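Local coordinates for uncharacterized protein (Bacteroides eggerthii DSM 20697, PDB 4ECO) that is of unknown function but folds as a leucine-rich repeat solenoid and probably serves in binding other proteins, at residues V379-F384 and M404-F409; D153-F158 and V435-L440; A356-A361 and N371-T376; A385-K390 and S410-G415; F396-V401 and F453-P458. All coordinates share one frame; numbering follows the deposited sequence.

Interaction 1 of 5, residues V379-F384 and M404-F409; sequences VENLSF and MSAIDF
Phe-384 and Phe-409 both hold CG anti to their own carbonyl carbon (chi1 -56° and -67°), and this common torsion sends the two phenyl rings off the ends of their strands next to each other and in the same sense. The ring planes are only 9° apart but slid, with centroids 5.3 Å apart and little of one ring above the other; their nearest atoms are Phe-384 CD1 and Phe-409 CE1 at 3.6 Å. At the edge of the Phe-384 ring, near its plane, CE1 meets Ile-407 CD1 at 3.9 Å. The same Ile-407 methyl lies against Leu-382 CD1, which in turn packs on the selenium of Met-404 (a selenomethionine), CD1 to SE 3.7 Å. Val-379 runs alongside that side chain and lays CG1 on the selenium.

These apolar residues fill the inward positions of two successive leucine-rich repeats, whose short parallel strands 381-383 and 406-408 pair in register. Phe-384 N binds Asp-408 O at 2.8 Å, and Asp-408 N binds Leu-382 O at 3.0 Å; the bond from Leu-382 N to Ala-406 O is weak. Glu-380 O takes Ser-405 N at 2.7 Å and, weakly, Ala-406 N as well, just where the chain bends at Ser-405.

On the other face, Asp-408 CB leans on Ser-383 OG. The polar ends have local partners: Ser-383 OG pairs with Ala-385 N, and Asp-408 OD1 with Ser-410 OG. Strand 435-439 continues the sheet beyond Ala-406, placing Ser-437 against its methyl.

Interaction 2 of 5, residues D153-F158 and V435-L440; sequences DPREDF and VSSINL
A single 3-10 turn, residues 154-157, sits on the concave face of the leucine-rich repeat solenoid, where Pro-154 and Asp-157 meet Asn-439 of strand 435-439. The amide nitrogen of Asn-439 does the gripping. With CG anti to the backbone N (chi1 -173°), ND2 reaches Asp-157 OD2 at 2.8 Å. The acceptor lies in the amide plane, and OD2 receives the bond on its anti lone pair, away from the other oxygen. The carboxylate and amide planes stand 78° apart, so the two groups meet nearly at right angles. ND2 also makes a weak bond to Pro-154 O at 2.9 Å, while OD1 of the same amide is taken by Ser-441 OG.

Two residues earlier on the strand, Ser-437 OG touches the aliphatic part of Arg-155, CG to OG 3.5 Å, and the Phe-158 ring obliquely, CE2 to OG 3.8 Å; its hydrogen-bond partner is Ser-461 OG. The turn itself is braced by Asp-153. Arg-155 approaches its carboxylate side-on with NE and NH2, the carboxylate oxygens lying close to the guanidinium plane, and the NH2 to OD2 salt bridge measures 3.0 Å. Asp-153 OD1 also accepts the backbone N of Arg-155 from above the carboxylate plane, an Asx turn at the head of the 3-10 segment. Arg-155 NH1 continues to Lys-173 O, tying the turn to the chain beyond helix 160-168.

Ser-437 and Asn-439 point off the concave face of the strand, where the 3-10 turn covers them. Parallel strands, one per repeat, line this face in the leucine-rich repeat fold, and here a segment of the same chain packs on it.

Interaction 3 of 5, residues A356-A361 and N371-T376; sequences ASLNLA and NFCGFT
The phenyl ring of Phe-372 receives Leu-358 at its edge, near the ring plane, with Leu-358 CD2 lying 3.8 Å from CE2. Leu-360 and Phe-372 point at each other from opposite directions, and Leu-360 CD1 comes obliquely to the ring atom CZ of Phe-372, 4.2 Å away. Outside the two segments, the ring of Phe-349 meets Phe-372 edge-to-face, and Phe-320 touches it too.

Two torsions steer the main pair together: CG is anti to the backbone N both in Leu-358 (chi1 -177°) and in Phe-372 (chi1 -174°), and the side chains then slant across one another, both leucine methyls facing CE2. Leu-358 CD2 also reaches Cys-373 SG, at 4.3 Å.

At the far end the strand start closes on the other segment, where the methyl of Ala-356 rests on Thr-376 OG1, CB to OG1 3.4 Å. That hydroxyl has a weak bond to Gln-378 N.

Both segments belong to one leucine-rich repeat. Leu-358, on the strand of the concave side, and Leu-360, just beyond its end, point inward, and Phe-372 returns toward them from the opposite wall of the coil, the two pieces running roughly against each other at 147°. Strand 381-383 of the next repeat flanks the leucines, with Leu-382 packed on Leu-358.

No hydrogen bond crosses between the segments, so the two walls are held here by apolar packing of methyls, ring and sulfur rather than by directional bonds.

Interaction 4 of 5, residues A385-K390 and S410-G415; sequences AHNKLK and SYNEIG
Glu-413 lies alongside Lys-388 and Lys-390 of the preceding repeat. Its CB sits 3.6 Å from Leu-389 O. With CG anti to the carbonyl carbon (chi1 -83°) and a bend further on, the carboxyl carbon is carried to Lys-388 CE. OE2 rests against that same methylene, 3.3 Å from Lys-388 CE. OE1 makes the salt bridge, 2.8 Å from Lys-390 NZ, which meets it from 47° above the carboxylate plane. Lys-390 NZ also binds Lys-388 O at 3.0 Å, so this ammonium is held from two sides of the contact, while the ammonium of Lys-388 stays beyond salt-bridge distance.

At the other end the rings of His-386 and Tyr-411 form an offset stack, centroids 4.2 Å apart and planes at 15°. Tyr-411 CB lies over the centre of the imidazole, a CH-pi contact of 3.7 Å from CB to the His-386 centroid, and His-386 CE1 lies over the tyrosine face toward its rim. Tyr-362 also stacks with His-386, which extends the row of rings.

Between these ends the backbones pair, His-386 N to Ser-410 O and Asn-387 N to Tyr-411 O. The buried amide of Asn-412 fills the gap in that pattern: OD1 accepts Leu-389 N at 2.9 Å, and ND2 gives to Phe-384 O and Phe-409 O. Asn-387 does the equivalent job one repeat earlier, through Leu-360 O and Ile-365 N. Such stacked asparagines, bonding backbone groups of neighbouring turns, are the signature of the LxxLxLxxNxL consensus of leucine-rich repeats.

Interaction 5 of 5, residues F396-V401 and F453-P458; sequences FDAKSV and FSTGSP
Thr-455 O accepts the ammonium of Lys-399, with NZ 2.8 Å away and tilted 19° out of the carbonyl plane. This carbonyl lies at the C-terminal end of the short helix 451-454, which finishes in a Schellman motif on the side of the leucine-rich repeat coil away from the concave sheet. Gly-456, the first residue to leave helical geometry, has positive phi, and its N bonds back to Phe-453 O at 3.0 Å. A positive charge at a helix C-terminus would be favourable, since the carbonyls there carry the negative end of the helix dipole.

Lys-399 gets there by folding back. Its CB points away from the other segment, but bends at chi2 (-63°) and chi4 (-72°) return NZ to the carbonyl. The neighbouring methyl of Ala-398 points toward the helix end: CB is 3.4 Å from Thr-455 O and 3.7 Å from Gly-456 O, and it also approaches Ser-457 OG. That hydroxyl has Leu-452 O and Ile-433 N as partners, while Thr-455 OG1 pairs with Glu-451 O.

Ala-398 and Lys-399 are presented by a type I beta turn from Asp-397 to Ser-400. Ser-400 N bonds to Asp-397 O at 3.1 Å, and Lys-399 N reaches Asp-397 OD1 at 3.0 Å from above the carboxylate plane, an Asx turn within the same corner. A backbone bond joins Ala-398 to Lys-431, in the chain between the two segments. At the Pro-458 end of the contact, Pro-458 CD comes within 4.4 Å of Ala-398 O.

From the N terminus, the chain first lays down 153-158, whose partner strand comes far later, so interaction 2 closes by far the longest loop. Interactions 1, 3 and 4 all fall within it. Interaction 3 closes first, inside one repeat, before interactions 1 and 4 open. These two alternate along the chain and so cross, joining consecutive repeats first through their strands and then through the turns that follow. Interaction 5, opening at 396 and closing at 458, crosses interactions 1, 2 and 4 and ties the back of the coil together. Phe-396 reaches in from interaction 5 to the apolar side chains of interaction 1 and to Phe-375 of segment 371-376, while interaction 2 covers the concave side.

Interaction 1 of 5, residues V379-F384 and M404-F409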
# COMPACT_ATOMS: atom_id res chain seq x y z
N VAL A 379 2.09 4.52 -13.09
CA VAL A 379 2.27 4.82 -11.66
C VAL A 379 1.12 5.68 -11.14
O VAL A 379 0.83 6.75 -11.69
CB VAL A 379 3.62 5.52 -11.35
CG1 VAL A 379 3.72 5.91 -9.88
CG2 VAL A 379 4.79 4.66 -11.76
N GLU A 380 0.47 5.20 -10.09
CA GLU A 380 -0.61 5.96 -9.48
C GLU A 380 -0.05 6.63 -8.22
O GLU A 380 0.13 7.85 -8.23
CB GLU A 380 -1.85 5.08 -9.17
CG GLU A 380 -3.11 5.90 -8.95
CD GLU A 380 -4.29 5.28 -8.23
OE1 GLU A 380 -4.19 4.12 -7.77
OE2 GLU A 380 -5.33 5.97 -8.12
N ASN A 381 0.28 5.83 -7.18
CA ASN A 381 0.79 6.31 -5.90
C ASN A 381 2.09 5.63 -5.49
O ASN A 381 2.27 4.41 -5.70
CB ASN A 381 -0.25 6.10 -4.78
CG ASN A 381 -1.52 6.89 -4.90
OD1 ASN A 381 -1.52 8.09 -5.18
ND2 ASN A 381 -2.64 6.27 -4.63
N LEU A 382 3.00 6.43 -4.87
CA LEU A 382 4.30 5.99 -4.30
C LEU A 382 4.39 6.41 -2.87
O LEU A 382 3.78 7.42 -2.48
CB LEU A 382 5.50 6.54 -5.06
CG LEU A 382 5.61 6.33 -6.55
CD1 LEU A 382 6.74 7.16 -7.09
CD2 LEU A 382 5.76 4.86 -6.90
N SER A 383 5.18 5.66 -2.06
CA SER A 383 5.36 6.01 -0.66
C SER A 383 6.78 5.79 -0.14
O SER A 383 7.37 4.71 -0.27
CB SER A 383 4.40 5.23 0.22
OG SER A 383 4.52 5.74 1.54
N PHE A 384 7.28 6.86 0.51
CA PHE A 384 8.56 6.94 1.20
C PHE A 384 8.29 7.37 2.63
O PHE A 384 9.20 7.81 3.34
CB PHE A 384 9.48 7.92 0.48
CG PHE A 384 9.73 7.61 -0.97
CD1 PHE A 384 8.88 8.10 -1.96
CD2 PHE A 384 10.84 6.87 -1.36
CE1 PHE A 384 9.12 7.84 -3.32
CE2 PHE A 384 11.09 6.61 -2.71
CZ PHE A 384 10.24 7.11 -3.68
N MSE A 404 1.53 11.29 -12.02
CA MSE A 404 1.20 10.42 -10.90
C MSE A 404 0.08 11.04 -10.06
O MSE A 404 -0.11 12.27 -10.09
CB MSE A 404 2.45 10.17 -10.04
CG MSE A 404 3.64 9.59 -10.83
SE MSE A 404 5.18 9.19 -9.70
CE MSE A 404 5.87 10.96 -9.50
N SER A 405 -0.69 10.21 -9.36
CA SER A 405 -1.81 10.66 -8.52
C SER A 405 -1.28 11.40 -7.27
O SER A 405 -1.57 12.58 -7.11
CB SER A 405 -2.72 9.51 -8.12
OG SER A 405 -3.71 9.20 -9.10
N ALA A 406 -0.48 10.71 -6.41
CA ALA A 406 0.05 11.27 -5.17
C ALA A 406 1.35 10.58 -4.73
O ALA A 406 1.51 9.38 -4.94
CB ALA A 406 -0.98 11.14 -4.04
N ILE A 407 2.23 11.33 -4.07
CA ILE A 407 3.48 10.80 -3.54
C ILE A 407 3.53 11.11 -2.04
O ILE A 407 3.18 12.22 -1.61
CB ILE A 407 4.70 11.31 -4.33
CG1 ILE A 407 5.96 10.52 -4.01
CG2 ILE A 407 4.90 12.84 -4.25
CD1 ILE A 407 6.90 10.47 -5.13
N ASP A 408 3.87 10.10 -1.23
CA ASP A 408 3.87 10.28 0.22
C ASP A 408 5.27 10.36 0.74
O ASP A 408 6.04 9.38 0.65
CB ASP A 408 3.10 9.13 0.90
CG ASP A 408 2.62 9.41 2.32
OD1 ASP A 408 3.19 10.30 2.99
OD2 ASP A 408 1.70 8.70 2.77
N PHE A 409 5.63 11.55 1.27
CA PHE A 409 6.92 11.80 1.92
C PHE A 409 6.72 12.15 3.41
O PHE A 409 7.66 12.60 4.07
CB PHE A 409 7.71 12.92 1.23
CG PHE A 409 8.20 12.62 -0.16
CD1 PHE A 409 9.31 11.81 -0.36
CD2 PHE A 409 7.61 13.22 -1.26
CE1 PHE A 409 9.78 11.55 -1.65
CE2 PHE A 409 8.07 12.96 -2.55
CZ PHE A 409 9.15 12.12 -2.74

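Interaction 2 of 5, residues D153-F158 and V435-L440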
# COMPACT_ATOMS: atom_id res chain seq x y z
N ASP A 153 -4.15 5.89 -0.03
CA ASP A 153 -4.22 7.21 -0.65
C ASP A 153 -3.51 8.23 0.28
O ASP A 153 -4.03 8.53 1.36
CB ASP A 153 -5.66 7.62 -0.96
CG ASP A 153 -5.84 8.89 -1.78
OD1 ASP A 153 -4.80 9.48 -2.22
OD2 ASP A 153 -7.01 9.29 -2.01
N PRO A 154 -2.33 8.78 -0.13
CA PRO A 154 -1.64 9.75 0.73
C PRO A 154 -2.48 11.02 1.00
O PRO A 154 -2.17 11.73 1.96
CB PRO A 154 -0.36 10.07 -0.05
CG PRO A 154 -0.16 8.88 -0.96
CD PRO A 154 -1.54 8.50 -1.35
N ARG A 155 -3.57 11.27 0.21
CA ARG A 155 -4.44 12.44 0.43
C ARG A 155 -5.28 12.27 1.73
O ARG A 155 -5.82 13.24 2.24
CB ARG A 155 -5.34 12.70 -0.78
CG ARG A 155 -4.56 12.91 -2.06
CD ARG A 155 -5.45 13.09 -3.26
NE ARG A 155 -6.41 12.00 -3.34
CZ ARG A 155 -7.53 12.03 -4.04
NH1 ARG A 155 -7.86 13.11 -4.73
NH2 ARG A 155 -8.36 10.98 -4.02
N GLU A 156 -5.31 11.07 2.29
CA GLU A 156 -5.98 10.71 3.54
C GLU A 156 -5.55 11.65 4.70
O GLU A 156 -6.36 12.00 5.56
CB GLU A 156 -5.66 9.23 3.88
CG GLU A 156 -6.34 8.67 5.12
CD GLU A 156 -7.85 8.79 5.22
OE1 GLU A 156 -8.54 8.62 4.19
OE2 GLU A 156 -8.34 9.01 6.35
N ASP A 157 -4.29 12.07 4.68
CA ASP A 157 -3.69 12.93 5.69
C ASP A 157 -4.16 14.37 5.61
O ASP A 157 -3.79 15.17 6.49
CB ASP A 157 -2.17 12.88 5.62
CG ASP A 157 -1.63 11.61 6.20
OD1 ASP A 157 -2.22 11.11 7.18
OD2 ASP A 157 -0.59 11.12 5.70
N PHE A 158 -4.98 14.71 4.59
CA PHE A 158 -5.59 16.02 4.51
C PHE A 158 -6.65 16.14 5.58
O PHE A 158 -7.27 15.14 5.93
CB PHE A 158 -6.19 16.26 3.14
CG PHE A 158 -5.20 16.67 2.10
CD1 PHE A 158 -4.36 17.76 2.31
CD2 PHE A 158 -5.20 16.07 0.85
CE1 PHE A 158 -3.48 18.18 1.32
CE2 PHE A 158 -4.33 16.50 -0.15
CZ PHE A 158 -3.46 17.54 0.10
N VAL A 435 3.48 14.89 -10.44
CA VAL A 435 2.46 14.34 -9.53
C VAL A 435 1.41 15.41 -9.22
O VAL A 435 1.73 16.59 -9.18
CB VAL A 435 3.11 13.75 -8.24
CG1 VAL A 435 3.73 14.83 -7.36
CG2 VAL A 435 2.11 12.93 -7.46
N SER A 436 0.16 14.98 -9.00
CA SER A 436 -0.98 15.85 -8.67
C SER A 436 -0.99 16.20 -7.17
O SER A 436 -1.35 17.32 -6.81
CB SER A 436 -2.30 15.20 -9.07
OG SER A 436 -2.33 14.85 -10.45
N SER A 437 -0.59 15.25 -6.29
CA SER A 437 -0.61 15.51 -4.85
C SER A 437 0.70 15.14 -4.15
O SER A 437 1.25 14.07 -4.39
CB SER A 437 -1.76 14.74 -4.19
OG SER A 437 -1.95 15.08 -2.82
N ILE A 438 1.18 16.01 -3.26
CA ILE A 438 2.41 15.73 -2.52
C ILE A 438 2.09 15.82 -1.02
O ILE A 438 1.47 16.78 -0.56
CB ILE A 438 3.66 16.59 -2.95
CG1 ILE A 438 4.95 16.10 -2.27
CG2 ILE A 438 3.46 18.08 -2.80
CD1 ILE A 438 6.20 16.44 -2.95
N ASN A 439 2.45 14.78 -0.30
CA ASN A 439 2.23 14.72 1.14
C ASN A 439 3.56 14.91 1.82
O ASN A 439 4.37 13.99 1.84
CB ASN A 439 1.54 13.41 1.55
CG ASN A 439 1.13 13.37 3.01
OD1 ASN A 439 1.58 14.16 3.86
ND2 ASN A 439 0.27 12.43 3.34
N LEU A 440 3.79 16.11 2.32
CA LEU A 440 5.01 16.47 3.03
C LEU A 440 4.71 16.75 4.52
O LEU A 440 5.51 17.40 5.20
CB LEU A 440 5.67 17.68 2.37
CG LEU A 440 6.40 17.41 1.06
CD1 LEU A 440 6.64 18.70 0.33
CD2 LEU A 440 7.69 16.67 1.31

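Interaction 3 of 5, residues A356-A361 and N371-T376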
# COMPACT_ATOMS: atom_id res chain seq x y z
N ALA A 356 6.20 0.48 -11.45
CA ALA A 356 4.79 0.89 -11.49
C ALA A 356 4.26 1.09 -10.05
O ALA A 356 3.36 1.89 -9.81
CB ALA A 356 3.97 -0.16 -12.21
N SER A 357 4.87 0.36 -9.10
CA SER A 357 4.59 0.43 -7.67
C SER A 357 5.89 0.52 -6.93
O SER A 357 6.82 -0.19 -7.26
CB SER A 357 3.80 -0.79 -7.20
OG SER A 357 2.42 -0.74 -7.51
N LEU A 358 5.94 1.36 -5.91
CA LEU A 358 7.07 1.48 -4.99
C LEU A 358 6.54 1.95 -3.65
O LEU A 358 5.82 2.93 -3.55
CB LEU A 358 8.20 2.38 -5.52
CG LEU A 358 9.46 2.52 -4.66
CD1 LEU A 358 10.22 1.19 -4.54
CD2 LEU A 358 10.35 3.62 -5.20
N ASN A 359 6.81 1.16 -2.63
CA ASN A 359 6.38 1.45 -1.28
C ASN A 359 7.49 1.03 -0.31
O ASN A 359 7.71 -0.16 -0.12
CB ASN A 359 5.04 0.77 -0.97
CG ASN A 359 4.31 1.38 0.21
OD1 ASN A 359 4.89 1.59 1.30
ND2 ASN A 359 3.02 1.68 0.01
N LEU A 360 8.23 2.02 0.24
CA LEU A 360 9.36 1.84 1.16
C LEU A 360 9.01 2.37 2.56
O LEU A 360 9.90 2.59 3.39
CB LEU A 360 10.60 2.57 0.60
CG LEU A 360 11.10 2.13 -0.79
CD1 LEU A 360 12.19 3.04 -1.29
CD2 LEU A 360 11.59 0.70 -0.79
N ALA A 361 7.69 2.54 2.84
CA ALA A 361 7.25 3.11 4.09
C ALA A 361 7.61 2.25 5.29
O ALA A 361 7.78 1.03 5.16
CB ALA A 361 5.76 3.37 4.06
N ASN A 371 19.99 7.62 -8.91
CA ASN A 371 19.57 6.66 -9.91
C ASN A 371 18.79 5.51 -9.32
O ASN A 371 18.84 4.38 -9.85
CB ASN A 371 20.82 6.13 -10.63
CG ASN A 371 20.62 6.07 -12.12
OD1 ASN A 371 19.93 6.92 -12.71
ND2 ASN A 371 21.26 5.09 -12.78
N PHE A 372 18.03 5.77 -8.24
CA PHE A 372 17.33 4.70 -7.55
C PHE A 372 16.54 3.80 -8.51
O PHE A 372 16.75 2.58 -8.50
CB PHE A 372 16.42 5.21 -6.44
CG PHE A 372 15.85 4.05 -5.67
CD1 PHE A 372 16.67 3.24 -4.89
CD2 PHE A 372 14.50 3.73 -5.77
CE1 PHE A 372 16.15 2.13 -4.21
CE2 PHE A 372 13.97 2.63 -5.09
CZ PHE A 372 14.80 1.84 -4.31
N CYS A 373 15.68 4.41 -9.37
CA CYS A 373 14.87 3.69 -10.36
C CYS A 373 14.23 4.65 -11.37
O CYS A 373 14.26 5.87 -11.20
CB CYS A 373 13.80 2.87 -9.65
SG CYS A 373 12.53 3.88 -8.85
N GLY A 374 13.58 4.05 -12.37
CA GLY A 374 12.75 4.72 -13.36
C GLY A 374 11.31 4.41 -13.02
O GLY A 374 11.05 3.75 -12.00
N PHE A 375 10.35 4.89 -13.84
CA PHE A 375 8.94 4.63 -13.58
C PHE A 375 8.13 4.43 -14.87
O PHE A 375 8.38 5.09 -15.87
CB PHE A 375 8.31 5.77 -12.75
CG PHE A 375 8.97 6.11 -11.42
CD1 PHE A 375 8.64 5.41 -10.27
CD2 PHE A 375 9.91 7.13 -11.33
CE1 PHE A 375 9.27 5.71 -9.05
CE2 PHE A 375 10.52 7.44 -10.11
CZ PHE A 375 10.20 6.72 -8.98
N THR A 376 7.12 3.55 -14.82
CA THR A 376 6.18 3.29 -15.92
C THR A 376 5.14 4.43 -15.95
O THR A 376 4.90 5.06 -14.91
CB THR A 376 5.52 1.90 -15.77
OG1 THR A 376 4.42 1.95 -14.85
CG2 THR A 376 6.50 0.80 -15.39

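Interaction 4 of 5, residues A385-K390 and S410-G415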
# COMPACT_ATOMS: atom_id res chain seq x y z
N ALA A 385 7.02 7.27 3.05
CA ALA A 385 6.56 7.68 4.37
C ALA A 385 7.24 6.89 5.51
O ALA A 385 7.61 5.73 5.33
CB ALA A 385 5.06 7.55 4.47
N HIS A 386 7.38 7.53 6.69
CA HIS A 386 7.91 6.95 7.92
C HIS A 386 9.31 6.41 7.70
O HIS A 386 9.53 5.20 7.73
CB HIS A 386 6.98 5.88 8.48
CG HIS A 386 5.67 6.41 8.94
ND1 HIS A 386 5.46 6.81 10.24
CD2 HIS A 386 4.53 6.61 8.23
CE1 HIS A 386 4.20 7.21 10.30
NE2 HIS A 386 3.60 7.12 9.11
N ASN A 387 10.23 7.32 7.46
CA ASN A 387 11.66 7.07 7.30
C ASN A 387 12.40 8.24 7.93
O ASN A 387 11.80 9.01 8.69
CB ASN A 387 12.06 6.85 5.84
CG ASN A 387 11.65 5.52 5.26
OD1 ASN A 387 12.27 4.50 5.53
ND2 ASN A 387 10.67 5.52 4.38
N LYS A 388 13.68 8.39 7.59
CA LYS A 388 14.52 9.45 8.12
C LYS A 388 15.12 10.26 6.96
O LYS A 388 16.27 10.66 7.05
CB LYS A 388 15.62 8.83 9.01
CG LYS A 388 15.12 8.14 10.28
CD LYS A 388 16.25 7.93 11.30
CE LYS A 388 16.50 9.13 12.17
NZ LYS A 388 17.56 8.88 13.18
N LEU A 389 14.35 10.51 5.88
CA LEU A 389 14.82 11.24 4.70
C LEU A 389 15.13 12.68 5.01
O LEU A 389 14.27 13.37 5.56
CB LEU A 389 13.80 11.20 3.55
CG LEU A 389 13.54 9.88 2.83
CD1 LEU A 389 12.45 10.09 1.79
CD2 LEU A 389 14.81 9.33 2.16
N LYS A 390 16.34 13.16 4.63
CA LYS A 390 16.68 14.56 4.91
C LYS A 390 16.19 15.47 3.80
O LYS A 390 15.99 16.67 4.03
CB LYS A 390 18.21 14.78 5.13
CG LYS A 390 18.97 13.81 6.04
CD LYS A 390 18.35 13.62 7.42
CE LYS A 390 18.89 12.35 8.05
NZ LYS A 390 18.04 11.88 9.16
N SER A 410 5.48 11.91 3.94
CA SER A 410 5.15 12.23 5.34
C SER A 410 5.99 11.41 6.35
O SER A 410 6.47 10.31 6.04
CB SER A 410 3.65 12.06 5.62
OG SER A 410 3.21 10.72 5.73
N TYR A 411 6.20 11.98 7.55
CA TYR A 411 6.94 11.39 8.64
C TYR A 411 8.35 11.08 8.22
O TYR A 411 8.76 9.93 8.16
CB TYR A 411 6.26 10.15 9.15
CG TYR A 411 5.11 10.43 10.07
CD1 TYR A 411 5.32 10.63 11.44
CD2 TYR A 411 3.79 10.41 9.60
CE1 TYR A 411 4.25 10.84 12.31
CE2 TYR A 411 2.71 10.58 10.47
CZ TYR A 411 2.95 10.80 11.82
OH TYR A 411 1.91 10.96 12.69
N ASN A 412 9.08 12.14 7.89
CA ASN A 412 10.49 12.09 7.52
C ASN A 412 11.18 13.23 8.26
O ASN A 412 10.64 13.74 9.25
CB ASN A 412 10.68 12.15 5.99
CG ASN A 412 10.65 10.79 5.32
OD1 ASN A 412 11.50 9.93 5.58
ND2 ASN A 412 9.68 10.56 4.45
N GLU A 413 12.40 13.58 7.83
CA GLU A 413 13.20 14.63 8.44
C GLU A 413 13.60 15.66 7.38
O GLU A 413 14.71 16.21 7.43
CB GLU A 413 14.41 14.01 9.14
CG GLU A 413 14.05 13.52 10.52
CD GLU A 413 14.80 12.30 11.00
OE1 GLU A 413 16.05 12.33 11.06
OE2 GLU A 413 14.11 11.32 11.39
N ILE A 414 12.69 15.91 6.41
CA ILE A 414 12.92 16.84 5.30
C ILE A 414 12.97 18.26 5.86
O ILE A 414 12.09 18.63 6.63
CB ILE A 414 11.86 16.65 4.18
CG1 ILE A 414 11.99 15.22 3.57
CG2 ILE A 414 11.95 17.74 3.11
CD1 ILE A 414 10.80 14.71 2.83
N GLY A 415 14.04 18.98 5.52
CA GLY A 415 14.30 20.35 5.97
C GLY A 415 15.06 20.42 7.30
O GLY A 415 15.31 21.52 7.82
O HOH W 1 17.27 18.49 5.19

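Interaction 5 of 5, residues F396-V401 and F453-P458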
# COMPACT_ATOMS: atom_id res chain seq x y z
N PHE A 396 12.58 12.30 -10.19
CA PHE A 396 11.36 12.53 -10.96
C PHE A 396 11.57 13.63 -11.96
O PHE A 396 12.66 14.22 -12.01
CB PHE A 396 10.18 12.87 -10.02
CG PHE A 396 10.12 12.04 -8.76
CD1 PHE A 396 9.60 10.74 -8.80
CD2 PHE A 396 10.59 12.54 -7.56
CE1 PHE A 396 9.55 9.96 -7.63
CE2 PHE A 396 10.55 11.76 -6.39
CZ PHE A 396 10.03 10.47 -6.44
N ASP A 397 10.54 13.90 -12.80
CA ASP A 397 10.59 14.98 -13.78
C ASP A 397 9.23 15.61 -13.91
O ASP A 397 8.27 14.94 -14.30
CB ASP A 397 11.10 14.49 -15.15
CG ASP A 397 11.62 15.59 -16.08
OD1 ASP A 397 11.38 16.79 -15.79
OD2 ASP A 397 12.28 15.25 -17.09
N ALA A 398 9.14 16.91 -13.61
CA ALA A 398 7.90 17.67 -13.74
C ALA A 398 7.48 17.71 -15.21
O ALA A 398 6.28 17.74 -15.50
CB ALA A 398 8.10 19.08 -13.19
N LYS A 399 8.47 17.64 -16.12
CA LYS A 399 8.27 17.69 -17.57
C LYS A 399 7.68 16.37 -18.13
O LYS A 399 7.24 16.37 -19.28
CB LYS A 399 9.59 18.03 -18.31
CG LYS A 399 10.39 19.24 -17.80
CD LYS A 399 9.69 20.60 -17.90
CE LYS A 399 10.48 21.72 -17.26
NZ LYS A 399 10.49 21.65 -15.77
N SER A 400 7.63 15.27 -17.34
CA SER A 400 7.05 14.01 -17.83
C SER A 400 5.55 14.18 -18.13
O SER A 400 4.84 14.85 -17.38
CB SER A 400 7.26 12.88 -16.82
OG SER A 400 6.64 11.69 -17.27
N VAL A 401 5.08 13.56 -19.23
CA VAL A 401 3.69 13.65 -19.70
C VAL A 401 2.76 12.87 -18.76
O VAL A 401 1.64 13.34 -18.51
CB VAL A 401 3.52 13.19 -21.17
CG1 VAL A 401 4.20 14.15 -22.12
CG2 VAL A 401 4.03 11.76 -21.39
N PHE A 453 7.20 24.26 -7.41
CA PHE A 453 6.39 25.14 -8.24
C PHE A 453 7.23 25.78 -9.35
O PHE A 453 6.75 25.83 -10.49
CB PHE A 453 5.71 26.20 -7.34
CG PHE A 453 4.83 25.53 -6.31
CD1 PHE A 453 3.56 25.05 -6.64
CD2 PHE A 453 5.31 25.27 -5.02
CE1 PHE A 453 2.78 24.37 -5.71
CE2 PHE A 453 4.52 24.58 -4.09
CZ PHE A 453 3.27 24.13 -4.44
N SER A 454 8.47 26.23 -9.06
CA SER A 454 9.31 26.84 -10.10
C SER A 454 9.65 25.83 -11.22
O SER A 454 9.76 26.23 -12.36
CB SER A 454 10.59 27.46 -9.52
OG SER A 454 11.50 26.52 -8.99
N THR A 455 9.70 24.53 -10.91
CA THR A 455 9.97 23.49 -11.92
C THR A 455 8.71 23.09 -12.70
O THR A 455 8.81 22.34 -13.68
CB THR A 455 10.58 22.26 -11.27
OG1 THR A 455 9.71 21.84 -10.22
CG2 THR A 455 11.97 22.53 -10.74
N GLY A 456 7.55 23.60 -12.27
CA GLY A 456 6.27 23.37 -12.91
C GLY A 456 5.66 22.02 -12.63
O GLY A 456 5.17 21.36 -13.55
N SER A 457 5.68 21.59 -11.36
CA SER A 457 5.07 20.32 -10.97
C SER A 457 3.55 20.49 -11.09
O SER A 457 3.04 21.56 -10.74
CB SER A 457 5.51 19.90 -9.57
OG SER A 457 6.92 19.80 -9.50
N PRO A 458 2.83 19.51 -11.69
CA PRO A 458 1.39 19.70 -11.90
C PRO A 458 0.59 19.44 -10.62
O PRO A 458 -0.40 18.71 -10.62
CB PRO A 458 1.07 18.70 -13.01
CG PRO A 458 2.06 17.62 -12.84
CD PRO A 458 3.29 18.22 -12.24